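Local coordinates for protein maleylacetate reductase (Agrobacterium tumefaciens, PDB 3HL0) that catalyses the NAD-linked reduction of maleylacetate to 3-oxoadipate, probably in the breakdown of gamma-resorcylate, at residues Ala164-His176 with Leu253-His265. Numbering follows the deposited sequence.
Sequences AISMTSGLNAMAH and LPHAETHAVLLPH. With NAD (nicotinamide-adenine-dinucleotide), chain D.
Thr168 and Glu257 share a water, which donates a hydrogen bond to Glu257 OE2 (2.7 Å) and forms another with Thr168 OG1 (2.8 Å). With Thr168 OG1 set between the backbone N and the carbonyl carbon, the hydroxyl faces this water while CG2 rests on Ala260 CB. Asn172 works between two imidazoles. Its CG runs anti to the backbone N (chi1 -176°), which carries ND2 to the rim of His255, 2.9 Å from NE2, the amide plane turned 69° from the ring. OD1 meanwhile stands over the centre of the His259 ring, 3.2 Å above its plane. The two segments lie on helices 163-180 and 255-271 of the all-helical C-terminal domain of this iron-containing alcohol dehydrogenase family member. The axes of 164-176 and 255-265 cross at 61° and come within 7.7 Å, with small residues at the crossing: Ala256 CB fits between Ile165 CD1 and Thr168, and Ala260 CB meets Leu171 CD1 at 3.6 Å. Farther along, Leu263 spreads its two methyls over helix 163-180, CD1 on Ala175 CB and CD2 by the backbone carbonyl of Leu171. At the cofactor end the NAD ribose carbon C2D lies over the centre of one face of the His255 ring, and His259 CD2 covers the opposite face, offset toward the rim, while on the neighbouring helix Ser169 OG bonds to Tyr121 N, beside the NAD-binding Thr120.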
loop_
_atom_site.group_PDB
_atom_site.type_symbol
_atom_site.label_atom_id
_atom_site.label_comp_id
_atom_site.label_asym_id
_atom_site.label_seq_id
_atom_site.Cartn_x
_atom_site.Cartn_y
_atom_site.Cartn_z
ATOM N N ALA A 164 -5.088 -5.424 -9.431
ATOM C CA ALA A 164 -4.402 -6.345 -8.500
ATOM C C ALA A 164 -5.082 -6.396 -7.122
ATOM O O ALA A 164 -5.346 -7.520 -6.645
ATOM C CB ALA A 164 -2.909 -5.967 -8.388
ATOM N N ILE A 165 -5.372 -5.254 -6.509
ATOM C CA ILE A 165 -6.068 -5.221 -5.203
ATOM C C ILE A 165 -7.537 -5.701 -5.352
ATOM O O ILE A 165 -8.101 -6.310 -4.415
ATOM C CB ILE A 165 -5.952 -3.880 -4.415
ATOM C CG1 ILE A 165 -6.577 -4.004 -3.049
ATOM C CG2 ILE A 165 -6.587 -2.706 -5.183
ATOM C CD1 ILE A 165 -5.839 -4.962 -2.183
ATOM N N SER A 166 -8.134 -5.475 -6.522
ATOM C CA SER A 166 -9.500 -6.025 -6.755
ATOM C C SER A 166 -9.479 -7.561 -6.591
ATOM O O SER A 166 -10.391 -8.151 -5.935
ATOM C CB SER A 166 -10.068 -5.652 -8.158
ATOM O OG SER A 166 -10.244 -4.228 -8.216
HETATM N N MSE A 167 -8.449 -8.213 -7.140
HETATM C CA MSE A 167 -8.351 -9.679 -7.070
HETATM C C MSE A 167 -8.060 -10.144 -5.636
HETATM O O MSE A 167 -8.723 -11.054 -5.136
HETATM C CB MSE A 167 -7.282 -10.210 -8.017
HETATM C CG MSE A 167 -7.512 -9.874 -9.509
HETATM SE SE MSE A 167 -9.221 -10.400 -10.244
HETATM C CE MSE A 167 -10.149 -8.743 -10.162
ATOM N N THR A 168 -7.090 -9.519 -4.969
ATOM C CA THR A 168 -6.733 -10.020 -3.628
ATOM C C THR A 168 -7.808 -9.632 -2.597
ATOM O O THR A 168 -8.138 -10.445 -1.706
ATOM C CB THR A 168 -5.339 -9.558 -3.159
ATOM O OG1 THR A 168 -5.288 -8.128 -3.301
ATOM C CG2 THR A 168 -4.301 -10.197 -4.067
ATOM N N SER A 169 -8.391 -8.435 -2.716
ATOM C CA SER A 169 -9.475 -8.087 -1.822
ATOM C C SER A 169 -10.670 -9.018 -2.082
ATOM O O SER A 169 -11.370 -9.402 -1.128
ATOM C CB SER A 169 -9.884 -6.612 -2.057
ATOM O OG SER A 169 -10.917 -6.204 -1.098
ATOM N N GLY A 170 -10.898 -9.402 -3.351
ATOM C CA GLY A 170 -12.014 -10.328 -3.690
ATOM C C GLY A 170 -11.767 -11.667 -3.025
ATOM O O GLY A 170 -12.692 -12.284 -2.489
ATOM N N LEU A 171 -10.497 -12.147 -3.038
ATOM C CA LEU A 171 -10.190 -13.389 -2.322
ATOM C C LEU A 171 -10.329 -13.257 -0.801
ATOM O O LEU A 171 -10.713 -14.231 -0.135
ATOM C CB LEU A 171 -8.795 -13.943 -2.717
ATOM C CG LEU A 171 -8.716 -14.439 -4.165
ATOM C CD1 LEU A 171 -7.214 -14.510 -4.574
ATOM C CD2 LEU A 171 -9.373 -15.803 -4.293
ATOM N N ASN A 172 -10.016 -12.073 -0.243
ATOM C CA ASN A 172 -10.260 -11.794 1.182
ATOM C C ASN A 172 -11.750 -11.953 1.520
ATOM O O ASN A 172 -12.122 -12.559 2.541
ATOM C CB ASN A 172 -9.760 -10.357 1.500
ATOM C CG ASN A 172 -9.854 -9.965 2.983
ATOM O OD1 ASN A 172 -10.012 -10.776 3.903
ATOM N ND2 ASN A 172 -9.721 -8.672 3.207
ATOM N N ALA A 173 -12.611 -11.431 0.650
ATOM C CA ALA A 173 -14.065 -11.611 0.842
ATOM C C ALA A 173 -14.413 -13.095 0.827
ATOM O O ALA A 173 -15.120 -13.607 1.718
ATOM C CB ALA A 173 -14.854 -10.865 -0.286
HETATM N N MSE A 174 -13.920 -13.791 -0.182
HETATM C CA MSE A 174 -14.219 -15.232 -0.323
HETATM C C MSE A 174 -13.775 -16.000 0.928
HETATM O O MSE A 174 -14.431 -16.969 1.342
HETATM C CB MSE A 174 -13.558 -15.834 -1.555
HETATM C CG MSE A 174 -14.203 -15.279 -2.793
HETATM SE SE MSE A 174 -13.355 -15.867 -4.422
HETATM C CE MSE A 174 -13.561 -17.705 -4.231
ATOM N N ALA A 175 -12.666 -15.573 1.545
ATOM C CA ALA A 175 -12.223 -16.247 2.759
ATOM C C ALA A 175 -13.254 -16.201 3.896
ATOM O O ALA A 175 -13.414 -17.169 4.623
ATOM C CB ALA A 175 -10.868 -15.641 3.231
ATOM N N HIS A 176 -13.937 -15.048 4.048
ATOM C CA HIS A 176 -14.981 -14.899 5.098
ATOM C C HIS A 176 -16.062 -15.952 4.830
ATOM O O HIS A 176 -16.489 -16.641 5.774
ATOM C CB HIS A 176 -15.637 -13.518 5.037
ATOM C CG HIS A 176 -14.709 -12.337 5.028
ATOM N ND1 HIS A 176 -13.492 -12.286 5.681
ATOM C CD2 HIS A 176 -14.887 -11.113 4.456
ATOM C CE1 HIS A 176 -12.939 -11.096 5.479
ATOM N NE2 HIS A 176 -13.792 -10.355 4.771
ATOM N N LEU A 253 2.815 -8.110 6.905
ATOM C CA LEU A 253 2.506 -8.475 5.518
ATOM C C LEU A 253 1.324 -7.681 4.987
ATOM O O LEU A 253 0.458 -7.306 5.744
ATOM C CB LEU A 253 2.169 -9.968 5.440
ATOM C CG LEU A 253 3.244 -10.947 5.920
ATOM C CD1 LEU A 253 2.847 -12.346 5.502
ATOM C CD2 LEU A 253 4.600 -10.607 5.292
ATOM N N PRO A 254 1.287 -7.441 3.667
ATOM C CA PRO A 254 0.140 -6.786 3.061
ATOM C C PRO A 254 -1.129 -7.623 3.348
ATOM O O PRO A 254 -1.117 -8.829 3.136
ATOM C CB PRO A 254 0.473 -6.810 1.568
ATOM C CG PRO A 254 1.946 -6.895 1.495
ATOM C CD PRO A 254 2.338 -7.746 2.681
ATOM N N HIS A 255 -2.185 -6.962 3.776
ATOM C CA HIS A 255 -3.381 -7.661 4.309
ATOM C C HIS A 255 -4.095 -8.566 3.280
ATOM O O HIS A 255 -4.177 -9.813 3.463
ATOM C CB HIS A 255 -4.378 -6.635 4.842
ATOM C CG HIS A 255 -5.693 -7.229 5.176
ATOM N ND1 HIS A 255 -5.907 -7.890 6.363
ATOM C CD2 HIS A 255 -6.850 -7.310 4.471
ATOM C CE1 HIS A 255 -7.157 -8.336 6.388
ATOM N NE2 HIS A 255 -7.750 -7.976 5.265
ATOM N N ALA A 256 -4.617 -7.964 2.210
ATOM C CA ALA A 256 -5.422 -8.748 1.276
ATOM C C ALA A 256 -4.580 -9.836 0.616
ATOM O O ALA A 256 -5.036 -10.961 0.395
ATOM C CB ALA A 256 -6.045 -7.826 0.193
ATOM N N GLU A 257 -3.307 -9.531 0.352
ATOM C CA GLU A 257 -2.424 -10.506 -0.284
ATOM C C GLU A 257 -2.160 -11.716 0.602
ATOM O O GLU A 257 -2.020 -12.819 0.085
ATOM C CB GLU A 257 -1.070 -9.850 -0.546
ATOM C CG GLU A 257 -1.064 -8.888 -1.741
ATOM C CD GLU A 257 -1.524 -7.464 -1.410
ATOM O OE1 GLU A 257 -2.099 -7.166 -0.323
ATOM O OE2 GLU A 257 -1.258 -6.587 -2.272
ATOM N N THR A 258 -2.076 -11.487 1.906
ATOM C CA THR A 258 -1.884 -12.600 2.874
ATOM C C THR A 258 -3.077 -13.575 2.816
ATOM O O THR A 258 -2.898 -14.788 2.727
ATOM C CB THR A 258 -1.705 -12.067 4.289
ATOM O OG1 THR A 258 -0.533 -11.233 4.309
ATOM C CG2 THR A 258 -1.469 -13.216 5.276
ATOM N N HIS A 259 -4.273 -12.999 2.759
ATOM C CA HIS A 259 -5.492 -13.829 2.582
ATOM C C HIS A 259 -5.480 -14.589 1.280
ATOM O O HIS A 259 -5.759 -15.756 1.253
ATOM C CB HIS A 259 -6.732 -12.963 2.613
ATOM C CG HIS A 259 -7.145 -12.609 3.981
ATOM N ND1 HIS A 259 -8.084 -13.327 4.684
ATOM C CD2 HIS A 259 -6.715 -11.621 4.809
ATOM C CE1 HIS A 259 -8.202 -12.809 5.898
ATOM N NE2 HIS A 259 -7.384 -11.771 5.996
ATOM N N ALA A 260 -5.074 -13.934 0.193
ATOM C CA ALA A 260 -5.071 -14.608 -1.085
ATOM C C ALA A 260 -4.092 -15.767 -1.129
ATOM O O ALA A 260 -4.402 -16.831 -1.639
ATOM C CB ALA A 260 -4.708 -13.591 -2.216
ATOM N N VAL A 261 -2.904 -15.539 -0.572
ATOM C CA VAL A 261 -1.898 -16.603 -0.556
ATOM C C VAL A 261 -2.288 -17.812 0.308
ATOM O O VAL A 261 -2.113 -18.975 -0.112
ATOM C CB VAL A 261 -0.536 -16.051 -0.134
ATOM C CG1 VAL A 261 0.485 -17.205 0.028
ATOM C CG2 VAL A 261 -0.031 -15.106 -1.213
ATOM N N LEU A 262 -2.801 -17.517 1.502
ATOM C CA LEU A 262 -3.065 -18.599 2.478
ATOM C C LEU A 262 -4.342 -19.370 2.157
ATOM O O LEU A 262 -4.413 -20.539 2.519
ATOM C CB LEU A 262 -3.134 -18.045 3.915
ATOM C CG LEU A 262 -1.742 -17.684 4.496
ATOM C CD1 LEU A 262 -1.959 -17.049 5.864
ATOM C CD2 LEU A 262 -0.881 -18.888 4.600
ATOM N N LEU A 263 -5.344 -18.699 1.576
ATOM C CA LEU A 263 -6.724 -19.293 1.528
ATOM C C LEU A 263 -6.769 -20.745 0.962
ATOM O O LEU A 263 -7.415 -21.611 1.555
ATOM C CB LEU A 263 -7.708 -18.366 0.815
ATOM C CG LEU A 263 -9.165 -18.860 0.936
ATOM C CD1 LEU A 263 -9.683 -18.948 2.372
ATOM C CD2 LEU A 263 -9.994 -17.949 0.046
ATOM N N PRO A 264 -6.043 -21.054 -0.124
ATOM C CA PRO A 264 -6.157 -22.442 -0.633
ATOM C C PRO A 264 -5.625 -23.479 0.380
ATOM O O PRO A 264 -6.130 -24.585 0.423
ATOM C CB PRO A 264 -5.281 -22.436 -1.893
ATOM C CG PRO A 264 -5.317 -20.979 -2.358
ATOM C CD PRO A 264 -5.303 -20.174 -1.058
ATOM N N HIS A 265 -4.618 -23.094 1.155
ATOM C CA HIS A 265 -3.943 -23.985 2.106
ATOM C C HIS A 265 -4.709 -24.134 3.379
ATOM O O HIS A 265 -4.739 -25.229 3.920
ATOM C CB HIS A 265 -2.553 -23.414 2.376
ATOM C CG HIS A 265 -1.773 -23.263 1.117
ATOM N ND1 HIS A 265 -1.229 -24.343 0.456
ATOM C CD2 HIS A 265 -1.525 -22.172 0.354
ATOM C CE1 HIS A 265 -0.662 -23.910 -0.659
ATOM N NE2 HIS A 265 -0.822 -22.601 -0.743
HETATM P PA NAD D . -7.317 -0.569 2.418
HETATM O O1A NAD D . -8.552 0.028 2.999
HETATM O O2A NAD D . -6.109 -0.638 3.272
HETATM O O5B NAD D . -7.067 0.090 0.988
HETATM C C5B NAD D . -5.797 -0.104 0.356
HETATM C C4B NAD D . -5.557 1.087 -0.560
HETATM O O4B NAD D . -6.488 1.034 -1.640
HETATM C C3B NAD D . -5.755 2.428 0.171
HETATM O O3B NAD D . -4.723 3.375 -0.160
HETATM C C2B NAD D . -7.099 2.872 -0.356
HETATM O O2B NAD D . -7.262 4.276 -0.359
HETATM C C1B NAD D . -7.115 2.300 -1.781
HETATM N N9A NAD D . -8.483 2.105 -2.320
HETATM C C8A NAD D . -9.532 1.442 -1.712
HETATM N N7A NAD D . -10.605 1.478 -2.535
HETATM C C5A NAD D . -10.276 2.172 -3.669
HETATM C C6A NAD D . -10.998 2.509 -4.813
HETATM N N6A NAD D . -12.180 1.939 -5.161
HETATM N N1A NAD D . -10.318 3.256 -5.776
HETATM C C2A NAD D . -8.998 3.611 -5.610
HETATM N N3A NAD D . -8.281 3.273 -4.491
HETATM C C4A NAD D . -8.933 2.556 -3.528
HETATM O O3 NAD D . -7.564 -2.129 2.000
HETATM P PN NAD D . -8.674 -3.200 2.506
HETATM O O1N NAD D . -8.122 -4.524 2.093
HETATM O O2N NAD D . -9.952 -2.729 1.975
HETATM O O5D NAD D . -8.666 -3.124 4.103
HETATM C C5D NAD D . -7.648 -3.739 4.888
HETATM C C4D NAD D . -7.855 -3.275 6.330
HETATM O O4D NAD D . -9.192 -3.573 6.704
HETATM C C3D NAD D . -6.957 -4.072 7.268
HETATM O O3D NAD D . -6.596 -3.211 8.359
HETATM C C2D NAD D . -7.865 -5.185 7.735
HETATM O O2D NAD D . -7.486 -5.778 8.978
HETATM C C1D NAD D . -9.196 -4.460 7.815
HETATM N N1N NAD D . -10.350 -5.345 7.733
HETATM C C2N NAD D . -11.196 -5.343 8.801
HETATM C C3N NAD D . -12.305 -6.163 8.775
HETATM C C7N NAD D . -13.166 -6.051 9.965
HETATM O O7N NAD D . -14.290 -6.783 9.899
HETATM N N7N NAD D . -12.828 -5.276 11.024
HETATM C C4N NAD D . -12.632 -6.988 7.643
HETATM C C5N NAD D . -11.746 -6.978 6.563
HETATM C C6N NAD D . -10.607 -6.156 6.625
HETATM O O HOH W 1 -2.895 -6.984 -4.343
#